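Side-chain contacts in ribokinase (Thermotoga maritima, PDB 1VM7), which probably phosphorylates D-ribose at O-5, using ATP and a divalent metal such as magnesium, to give D-ribose 5-phosphate: residues Ala55-Thr60 against Leu145-Ile150; Ala62-Lys67 against Phe264-Ser269; Ala286-Arg291 against Gln295-Ala300. All coordinates share one frame; numbering follows the deposited sequence.

Contact 1: residues Ala55-Thr60 against Leu145-Ile150; sequences ANQAVT and LLQNEI
The helical backbone of Ala55-Thr60 comes closest to Leu145-Ile150 at Gln57 and Leu145, whose CA atoms lie 8.0 Å apart, so the interval is spanned by side chains and a water. Gln57 and Gln147 reach for each other from opposite directions. Gln147 NE2 donates to Gln57 OE1 over 3.0 Å, with an N-H...O angle of 147°. The donor stands 58° out of the plane of the accepting carbonyl, not on a lone pair; the two amide planes are 80° apart. Gln57 gets there with its chain extended beyond CG, whereas Gln147 is bent at chi2, which brings its amide back toward the helix. A water also donates to Gln57 OE1, at 2.8 Å, and to Leu146 O at 2.9 Å, giving this buried oxygen two donors and tying it to the strand backbone. Leu145 CD2 packs against the same oxygen at 3.7 Å. The place is characteristic of the ribokinase (PfkB) fold: helix 53-65 lies on the central sheet where strand 143-146 ends, and the chain continues from that end toward Glu149, predicted to bind the substrate. The NE2 of Gln57 turns to Asp258, the predicted proton acceptor, hydrogen-bonding OD1 while Asn56 ND2 takes OD2. Gln147 is thus a second-shell residue that probably helps to fix the amide rotation of Gln57, with NE2 directed at Asp258 OD1. Within the helix, Thr60 OG1 donates to Asn56 O at 2.7 Å.

Contact 2: residues Ala62-Lys67 against Phe264-Ser269; sequences AKIGEK and FAVALS
Val266 sets CG1 anti to its backbone N (chi1 166°) and CG2 anti to the carbonyl carbon, and this turns both methyls onto the N-CA bond of Gly65. The pairing is a close helix-helix contact of the ribokinase (PfkB) fold, joining the last turn of helix 53-65 to the C-terminal end of helix 256-269. Because Gly65 has no side chain, the backbones approach until the CA atoms of Gly65 and Val266 are 5.4 Å apart. Val266 CG1 rests on Gly65 CA at 3.6 Å; a beta carbon on Gly65 would point at Val266 and lie tight against CG2. Ile64 adds a looser apolar touch, its CG2 standing 4.3 Å from Val266 CG1. An alanine in place of Val266 would probably open a gap over Gly65 and deprive Ile64 CG2 of its methyl partner. No hydrogen bond links the two segments; their meeting is van der Waals packing, flanked by helix 301-309, where Val304 touches Ile64 and Arg301 touches Val266. Arg301 NH1 also hydrogen-bonds Ile64 O. Helix 53-65 ends just here, since Glu66 takes a positive phi of 63° while its N still bonds Ala62 O. The other methyl, Val266 CG2, closes on the backbone at Gly65 N, 3.6 Å away.

Contact 3: residues Ala286-Arg291 against Gln295-Ala300; sequences AISVTR and QSSIPA
Apolar packing joins Ile287 to Pro299, with Ile287 CG2 3.7 Å from Pro299 CB and Ile287 CD1 also on the proline ring. Placing CG1 anti to the carbonyl carbon (chi1 -61°) lets the isoleucine lay both branches against that ring, which Val304 of helix 301-309 also touches.

Close contacts, without a conventional hydrogen bond, bring the two serines together. Ser288 and Ser297 have CA atoms 4.7 Å apart, and Ser288 CA makes a C-H...O contact with Ser297 O at 3.2 Å, the angle at the hydrogen being 144°. Ser297 CB fits against Ser288 O at 3.3 Å and Arg291 O at 3.5 Å. The hydroxyls turn elsewhere: Ser288 OG bonds Ala285 O and Ser297 OG bonds Ala294 O. In the ribokinase (PfkB) fold this reversal, a type I turn from Ser288 to Arg291 followed by a 3-10 segment, connects helix 274-288 to helix 301-309. Ser288, Arg291 and Ser297 are predicted to belong to the potassium site.

Charged and water-mediated contacts gather at Arg291. Its CB meets Ser297 CB, and its extended chain brings NH1 obliquely to 4.0 Å from Pro299 CA, while Ile287 CG2 sits 3.4 Å from the guanidinium plane toward its rim. At the edge, in plane, NH1 donates to a water at 2.9 Å, and that water donates to Ser296 O and Ile298 O. NH2 forms a salt bridge with Glu303.

Overall arrangement
All three contacts are largely buried, but the centre of contact 1 lies about 4 Å from the centre of the chain, those of contacts 2 and 3 about 14 Å. Contacts 1 and 2 share helix 53-65 and meet where Leu145 CD1 packs on Ala265 CB at 3.7 Å. Contact 3 joins them through its second segment: Gln295 NE2 lies 2.9 Å from Asn56 OD1, and Lys63 NZ 2.6 Å from Ile298 O. Chemistry follows position. Contact 1, beside the predicted catalytic base, is polar and uses amides; contact 2, helix on helix, is purely van der Waals; contact 3, at the predicted potassium site, mixes apolar packing, backbone contacts and a water-bridged arginine.

Contact 1: residues Ala55-Thr60 against Leu145-Ile150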
loop_
_atom_site.group_PDB
_atom_site.type_symbol
_atom_site.label_atom_id
_atom_site.label_comp_id
_atom_site.label_asym_id
_atom_site.label_seq_id
_atom_site.Cartn_x
_atom_site.Cartn_y
_atom_site.Cartn_z
ATOM N N ALA A 55 -0.450 -16.550 10.302
ATOM C CA ALA A 55 -1.608 -16.009 11.002
ATOM C C ALA A 55 -2.885 -16.687 10.607
ATOM O O ALA A 55 -3.775 -16.910 11.428
ATOM C CB ALA A 55 -1.730 -14.520 10.736
ATOM N N ASN A 56 -3.008 -16.975 9.319
ATOM C CA ASN A 56 -4.187 -17.640 8.839
ATOM C C ASN A 56 -4.331 -18.988 9.517
ATOM O O ASN A 56 -5.439 -19.389 9.897
ATOM C CB ASN A 56 -4.185 -17.813 7.317
ATOM C CG ASN A 56 -4.273 -16.524 6.585
ATOM O OD1 ASN A 56 -4.552 -15.460 7.174
ATOM N ND2 ASN A 56 -4.020 -16.587 5.276
ATOM N N GLN A 57 -3.215 -19.665 9.713
ATOM C CA GLN A 57 -3.237 -20.955 10.391
ATOM C C GLN A 57 -3.473 -20.835 11.887
ATOM O O GLN A 57 -4.220 -21.613 12.467
ATOM C CB GLN A 57 -1.961 -21.717 10.056
ATOM C CG GLN A 57 -1.944 -22.108 8.604
ATOM C CD GLN A 57 -0.673 -22.743 8.153
ATOM O OE1 GLN A 57 0.138 -23.180 8.961
ATOM N NE2 GLN A 57 -0.480 -22.799 6.850
ATOM N N ALA A 58 -2.832 -19.874 12.531
ATOM C CA ALA A 58 -3.072 -19.626 13.956
ATOM C C ALA A 58 -4.536 -19.264 14.217
ATOM O O ALA A 58 -5.165 -19.762 15.160
ATOM C CB ALA A 58 -2.206 -18.543 14.432
ATOM N N VAL A 59 -5.071 -18.376 13.401
ATOM C CA VAL A 59 -6.480 -17.955 13.531
ATOM C C VAL A 59 -7.415 -19.149 13.301
ATOM O O VAL A 59 -8.474 -19.257 13.937
ATOM C CB VAL A 59 -6.814 -16.801 12.552
ATOM C CG1 VAL A 59 -8.332 -16.503 12.515
ATOM C CG2 VAL A 59 -6.070 -15.561 12.919
ATOM N N THR A 60 -7.018 -20.042 12.389
ATOM C CA THR A 60 -7.758 -21.266 12.179
ATOM C C THR A 60 -7.715 -22.126 13.450
ATOM O O THR A 60 -8.750 -22.585 13.918
ATOM C CB THR A 60 -7.263 -22.037 10.904
ATOM O OG1 THR A 60 -7.408 -21.195 9.744
ATOM C CG2 THR A 60 -8.044 -23.262 10.699
ATOM N N LEU A 145 3.304 -25.805 13.840
ATOM C CA LEU A 145 3.018 -25.429 12.454
ATOM C C LEU A 145 4.002 -24.396 11.920
ATOM O O LEU A 145 4.253 -23.362 12.538
ATOM C CB LEU A 145 1.613 -24.901 12.268
ATOM C CG LEU A 145 0.559 -25.984 12.097
ATOM C CD1 LEU A 145 0.505 -26.774 13.363
ATOM C CD2 LEU A 145 -0.763 -25.335 11.842
ATOM N N LEU A 146 4.544 -24.716 10.756
ATOM C CA LEU A 146 5.542 -23.909 10.092
ATOM C C LEU A 146 5.100 -23.686 8.661
ATOM O O LEU A 146 4.358 -24.495 8.107
ATOM C CB LEU A 146 6.894 -24.626 10.119
ATOM C CG LEU A 146 7.517 -24.911 11.485
ATOM C CD1 LEU A 146 8.736 -25.853 11.411
ATOM C CD2 LEU A 146 7.915 -23.597 12.128
ATOM N N GLN A 147 5.539 -22.568 8.086
ATOM C CA GLN A 147 5.411 -22.312 6.654
ATOM C C GLN A 147 6.742 -21.773 6.151
ATOM O O GLN A 147 7.796 -21.981 6.780
ATOM C CB GLN A 147 4.263 -21.362 6.331
ATOM C CG GLN A 147 3.060 -21.462 7.256
ATOM C CD GLN A 147 3.280 -20.928 8.662
ATOM O OE1 GLN A 147 3.976 -19.930 8.865
ATOM N NE2 GLN A 147 2.638 -21.575 9.644
ATOM N N ASN A 148 6.747 -21.114 4.997
ATOM C CA ASN A 148 8.021 -20.602 4.498
ATOM C C ASN A 148 7.990 -19.102 4.245
ATOM O O ASN A 148 8.551 -18.663 3.264
ATOM C CB ASN A 148 8.436 -21.354 3.225
ATOM C CG ASN A 148 9.860 -21.052 2.786
ATOM O OD1 ASN A 148 10.770 -20.959 3.597
ATOM N ND2 ASN A 148 10.057 -20.943 1.488
ATOM N N GLU A 149 7.376 -18.340 5.155
ATOM C CA GLU A 149 7.264 -16.881 5.027
ATOM C C GLU A 149 8.035 -16.081 6.119
ATOM O O GLU A 149 7.711 -14.938 6.434
ATOM C CB GLU A 149 5.801 -16.518 5.032
ATOM C CG GLU A 149 5.090 -16.803 3.705
ATOM C CD GLU A 149 3.664 -16.256 3.700
ATOM O OE1 GLU A 149 3.095 -16.110 4.793
ATOM O OE2 GLU A 149 3.119 -15.957 2.611
ATOM N N ILE A 150 9.023 -16.724 6.720
ATOM C CA ILE A 150 9.949 -16.089 7.630
ATOM C C ILE A 150 11.312 -16.630 7.225
ATOM O O ILE A 150 11.410 -17.498 6.332
ATOM C CB ILE A 150 9.584 -16.383 9.120
ATOM C CG1 ILE A 150 9.581 -17.887 9.407
ATOM C CG2 ILE A 150 8.234 -15.791 9.420
ATOM C CD1 ILE A 150 9.383 -18.234 10.849
HETATM O O HOH W 1 1.663 -25.514 8.615
#

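Contact 2: residues Ala62-Lys67 against Phe264-Ser269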
loop_
_atom_site.group_PDB
_atom_site.type_symbol
_atom_site.label_atom_id
_atom_site.label_comp_id
_atom_site.label_asym_id
_atom_site.label_seq_id
_atom_site.Cartn_x
_atom_site.Cartn_y
_atom_site.Cartn_z
ATOM N N ALA A 62 -7.141 -21.278 16.567
ATOM C CA ALA A 62 -7.867 -20.613 17.631
ATOM C C ALA A 62 -9.361 -20.759 17.437
ATOM O O ALA A 62 -10.077 -21.177 18.351
ATOM C CB ALA A 62 -7.466 -19.119 17.715
ATOM N N LYS A 63 -9.830 -20.501 16.223
ATOM C CA LYS A 63 -11.267 -20.485 15.963
ATOM C C LYS A 63 -11.868 -21.886 15.908
ATOM O O LYS A 63 -12.963 -22.118 16.420
ATOM C CB LYS A 63 -11.524 -19.705 14.675
ATOM C CG LYS A 63 -12.955 -19.206 14.504
ATOM C CD LYS A 63 -13.045 -18.175 13.381
ATOM C CE LYS A 63 -14.526 -17.876 13.084
ATOM N NZ LYS A 63 -14.650 -17.198 11.740
ATOM N N ILE A 64 -11.141 -22.842 15.345
ATOM C CA ILE A 64 -11.672 -24.196 15.226
ATOM C C ILE A 64 -11.347 -25.043 16.452
ATOM O O ILE A 64 -12.153 -25.888 16.848
ATOM C CB ILE A 64 -11.200 -24.826 13.914
ATOM C CG1 ILE A 64 -11.706 -23.919 12.766
ATOM C CG2 ILE A 64 -11.685 -26.264 13.788
ATOM C CD1 ILE A 64 -11.435 -24.428 11.404
ATOM N N GLY A 65 -10.177 -24.806 17.042
ATOM C CA GLY A 65 -9.756 -25.496 18.257
ATOM C C GLY A 65 -10.418 -24.979 19.513
ATOM O O GLY A 65 -10.568 -25.709 20.488
ATOM N N GLU A 66 -10.772 -23.700 19.496
ATOM C CA GLU A 66 -11.463 -23.039 20.607
ATOM C C GLU A 66 -10.647 -22.986 21.904
ATOM O O GLU A 66 -11.182 -22.783 22.984
ATOM C CB GLU A 66 -12.843 -23.681 20.829
ATOM C CG GLU A 66 -13.822 -23.339 19.726
ATOM C CD GLU A 66 -15.210 -23.888 19.966
ATOM O OE1 GLU A 66 -15.368 -25.026 20.491
ATOM O OE2 GLU A 66 -16.163 -23.164 19.598
ATOM N N LYS A 67 -9.339 -23.146 21.780
ATOM C CA LYS A 67 -8.430 -23.029 22.910
ATOM C C LYS A 67 -7.330 -22.020 22.625
ATOM O O LYS A 67 -6.258 -22.101 23.203
ATOM C CB LYS A 67 -7.826 -24.391 23.195
ATOM C CG LYS A 67 -8.868 -25.380 23.696
ATOM C CD LYS A 67 -8.232 -26.637 24.157
ATOM C CE LYS A 67 -9.278 -27.711 24.456
ATOM N NZ LYS A 67 -10.666 -27.222 24.641
ATOM N N PHE A 264 -6.486 -29.450 10.447
ATOM C CA PHE A 264 -5.761 -30.717 10.567
ATOM C C PHE A 264 -5.064 -30.837 11.923
ATOM O O PHE A 264 -5.176 -31.850 12.592
ATOM C CB PHE A 264 -4.737 -30.829 9.439
ATOM C CG PHE A 264 -3.958 -32.090 9.466
ATOM C CD1 PHE A 264 -4.542 -33.278 9.063
ATOM C CD2 PHE A 264 -2.657 -32.111 9.915
ATOM C CE1 PHE A 264 -3.844 -34.450 9.100
ATOM C CE2 PHE A 264 -1.935 -33.297 9.924
ATOM C CZ PHE A 264 -2.539 -34.453 9.540
ATOM N N ALA A 265 -4.363 -29.779 12.316
ATOM C CA ALA A 265 -3.594 -29.755 13.550
ATOM C C ALA A 265 -4.493 -29.808 14.798
ATOM O O ALA A 265 -4.156 -30.482 15.760
ATOM C CB ALA A 265 -2.717 -28.529 13.553
ATOM N N VAL A 266 -5.615 -29.080 14.765
ATOM C CA VAL A 266 -6.654 -29.136 15.813
ATOM C C VAL A 266 -7.137 -30.547 16.049
ATOM O O VAL A 266 -7.277 -30.968 17.189
ATOM C CB VAL A 266 -7.890 -28.227 15.457
ATOM C CG1 VAL A 266 -9.114 -28.534 16.345
ATOM C CG2 VAL A 266 -7.527 -26.754 15.595
ATOM N N ALA A 267 -7.399 -31.268 14.961
ATOM C CA ALA A 267 -7.816 -32.655 15.025
ATOM C C ALA A 267 -6.772 -33.558 15.708
ATOM O O ALA A 267 -7.077 -34.264 16.670
ATOM C CB ALA A 267 -8.120 -33.134 13.656
ATOM N N LEU A 268 -5.530 -33.492 15.252
ATOM C CA LEU A 268 -4.459 -34.210 15.924
ATOM C C LEU A 268 -4.419 -33.867 17.420
ATOM O O LEU A 268 -4.275 -34.755 18.246
ATOM C CB LEU A 268 -3.108 -33.885 15.287
ATOM C CG LEU A 268 -2.877 -34.241 13.801
ATOM C CD1 LEU A 268 -1.445 -33.934 13.383
ATOM C CD2 LEU A 268 -3.203 -35.708 13.530
ATOM N N SER A 269 -4.541 -32.575 17.743
ATOM C CA SER A 269 -4.485 -32.116 19.122
ATOM C C SER A 269 -5.550 -32.793 19.952
ATOM O O SER A 269 -5.311 -33.092 21.103
ATOM C CB SER A 269 -4.633 -30.593 19.201
ATOM O OG SER A 269 -5.964 -30.168 18.942
#

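Contact 3: residues Ala286-Arg291 against Gln295-Ala300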
loop_
_atom_site.group_PDB
_atom_site.type_symbol
_atom_site.label_atom_id
_atom_site.label_comp_id
_atom_site.label_asym_id
_atom_site.label_seq_id
_atom_site.Cartn_x
_atom_site.Cartn_y
_atom_site.Cartn_z
ATOM N N ALA A 286 -13.159 -26.855 3.030
ATOM C CA ALA A 286 -14.262 -26.861 2.093
ATOM C C ALA A 286 -15.289 -25.769 2.415
ATOM O O ALA A 286 -15.964 -25.244 1.528
ATOM C CB ALA A 286 -14.962 -28.226 2.139
ATOM N N ILE A 287 -15.485 -25.499 3.696
ATOM C CA ILE A 287 -16.401 -24.428 4.106
ATOM C C ILE A 287 -15.757 -23.084 3.793
ATOM O O ILE A 287 -16.429 -22.164 3.322
ATOM C CB ILE A 287 -16.749 -24.445 5.623
ATOM C CG1 ILE A 287 -17.451 -25.737 6.035
ATOM C CG2 ILE A 287 -17.629 -23.232 5.998
ATOM C CD1 ILE A 287 -17.528 -25.940 7.541
ATOM N N SER A 288 -14.457 -22.972 4.046
ATOM C CA SER A 288 -13.754 -21.719 3.776
ATOM C C SER A 288 -13.845 -21.299 2.292
ATOM O O SER A 288 -14.058 -20.135 2.017
ATOM C CB SER A 288 -12.320 -21.805 4.256
ATOM O OG SER A 288 -11.578 -22.660 3.423
ATOM N N VAL A 289 -13.744 -22.237 1.344
ATOM C CA VAL A 289 -13.704 -21.864 -0.084
ATOM C C VAL A 289 -15.046 -21.338 -0.568
ATOM O O VAL A 289 -15.174 -20.749 -1.635
ATOM C CB VAL A 289 -13.218 -22.997 -0.946
ATOM C CG1 VAL A 289 -11.807 -23.363 -0.538
ATOM C CG2 VAL A 289 -14.173 -24.192 -0.886
ATOM N N THR A 290 -16.050 -21.503 0.274
ATOM C CA THR A 290 -17.367 -20.942 0.004
ATOM C C THR A 290 -17.500 -19.525 0.516
ATOM O O THR A 290 -18.573 -18.956 0.427
ATOM C CB THR A 290 -18.541 -21.829 0.601
ATOM O OG1 THR A 290 -18.651 -21.660 2.017
ATOM C CG2 THR A 290 -18.326 -23.312 0.316
ATOM N N ARG A 291 -16.433 -18.938 1.052
ATOM C CA ARG A 291 -16.523 -17.576 1.562
ATOM C C ARG A 291 -15.394 -16.718 1.065
ATOM O O ARG A 291 -14.244 -17.163 1.003
ATOM C CB ARG A 291 -16.578 -17.582 3.098
ATOM C CG ARG A 291 -17.843 -18.259 3.669
ATOM C CD ARG A 291 -17.575 -18.878 5.050
ATOM N NE ARG A 291 -18.665 -19.746 5.504
ATOM C CZ ARG A 291 -18.933 -20.035 6.781
ATOM N NH1 ARG A 291 -18.171 -19.555 7.763
ATOM N NH2 ARG A 291 -19.960 -20.826 7.078
ATOM N N GLN A 295 -8.921 -14.719 6.256
ATOM C CA GLN A 295 -9.314 -15.050 7.631
ATOM C C GLN A 295 -10.802 -14.929 7.839
ATOM O O GLN A 295 -11.407 -15.643 8.666
ATOM C CB GLN A 295 -8.567 -14.201 8.656
ATOM C CG GLN A 295 -7.067 -14.478 8.628
ATOM C CD GLN A 295 -6.306 -13.670 9.611
ATOM O OE1 GLN A 295 -6.898 -13.009 10.481
ATOM N NE2 GLN A 295 -4.956 -13.703 9.506
ATOM N N SER A 296 -11.416 -14.049 7.075
ATOM C CA SER A 296 -12.856 -13.952 7.121
ATOM C C SER A 296 -13.571 -15.248 6.652
ATOM O O SER A 296 -14.721 -15.427 6.974
ATOM C CB SER A 296 -13.348 -12.738 6.315
ATOM O OG SER A 296 -13.203 -12.963 4.930
ATOM N N SER A 297 -12.905 -16.136 5.915
ATOM C CA SER A 297 -13.543 -17.381 5.467
ATOM C C SER A 297 -13.475 -18.532 6.474
ATOM O O SER A 297 -14.024 -19.598 6.219
ATOM C CB SER A 297 -12.891 -17.892 4.180
ATOM O OG SER A 297 -11.578 -18.356 4.500
ATOM N N ILE A 298 -12.696 -18.359 7.533
ATOM C CA ILE A 298 -12.385 -19.453 8.442
ATOM C C ILE A 298 -13.653 -19.836 9.198
ATOM O O ILE A 298 -14.246 -18.999 9.860
ATOM C CB ILE A 298 -11.264 -19.058 9.424
ATOM C CG1 ILE A 298 -9.974 -18.841 8.636
ATOM C CG2 ILE A 298 -11.089 -20.147 10.480
ATOM C CD1 ILE A 298 -8.811 -18.187 9.375
ATOM N N PRO A 299 -14.123 -21.097 9.062
ATOM C CA PRO A 299 -15.315 -21.362 9.815
ATOM C C PRO A 299 -15.102 -21.488 11.346
ATOM O O PRO A 299 -14.006 -21.699 11.851
ATOM C CB PRO A 299 -15.808 -22.696 9.231
ATOM C CG PRO A 299 -14.589 -23.354 8.853
ATOM C CD PRO A 299 -13.716 -22.285 8.299
ATOM N N ALA A 300 -16.181 -21.317 12.072
ATOM C CA ALA A 300 -16.167 -21.601 13.488
ATOM C C ALA A 300 -16.369 -23.119 13.663
ATOM O O ALA A 300 -16.932 -23.794 12.790
ATOM C CB ALA A 300 -17.268 -20.818 14.192
HETATM O O HOH W 2 -16.204 -17.527 8.303
#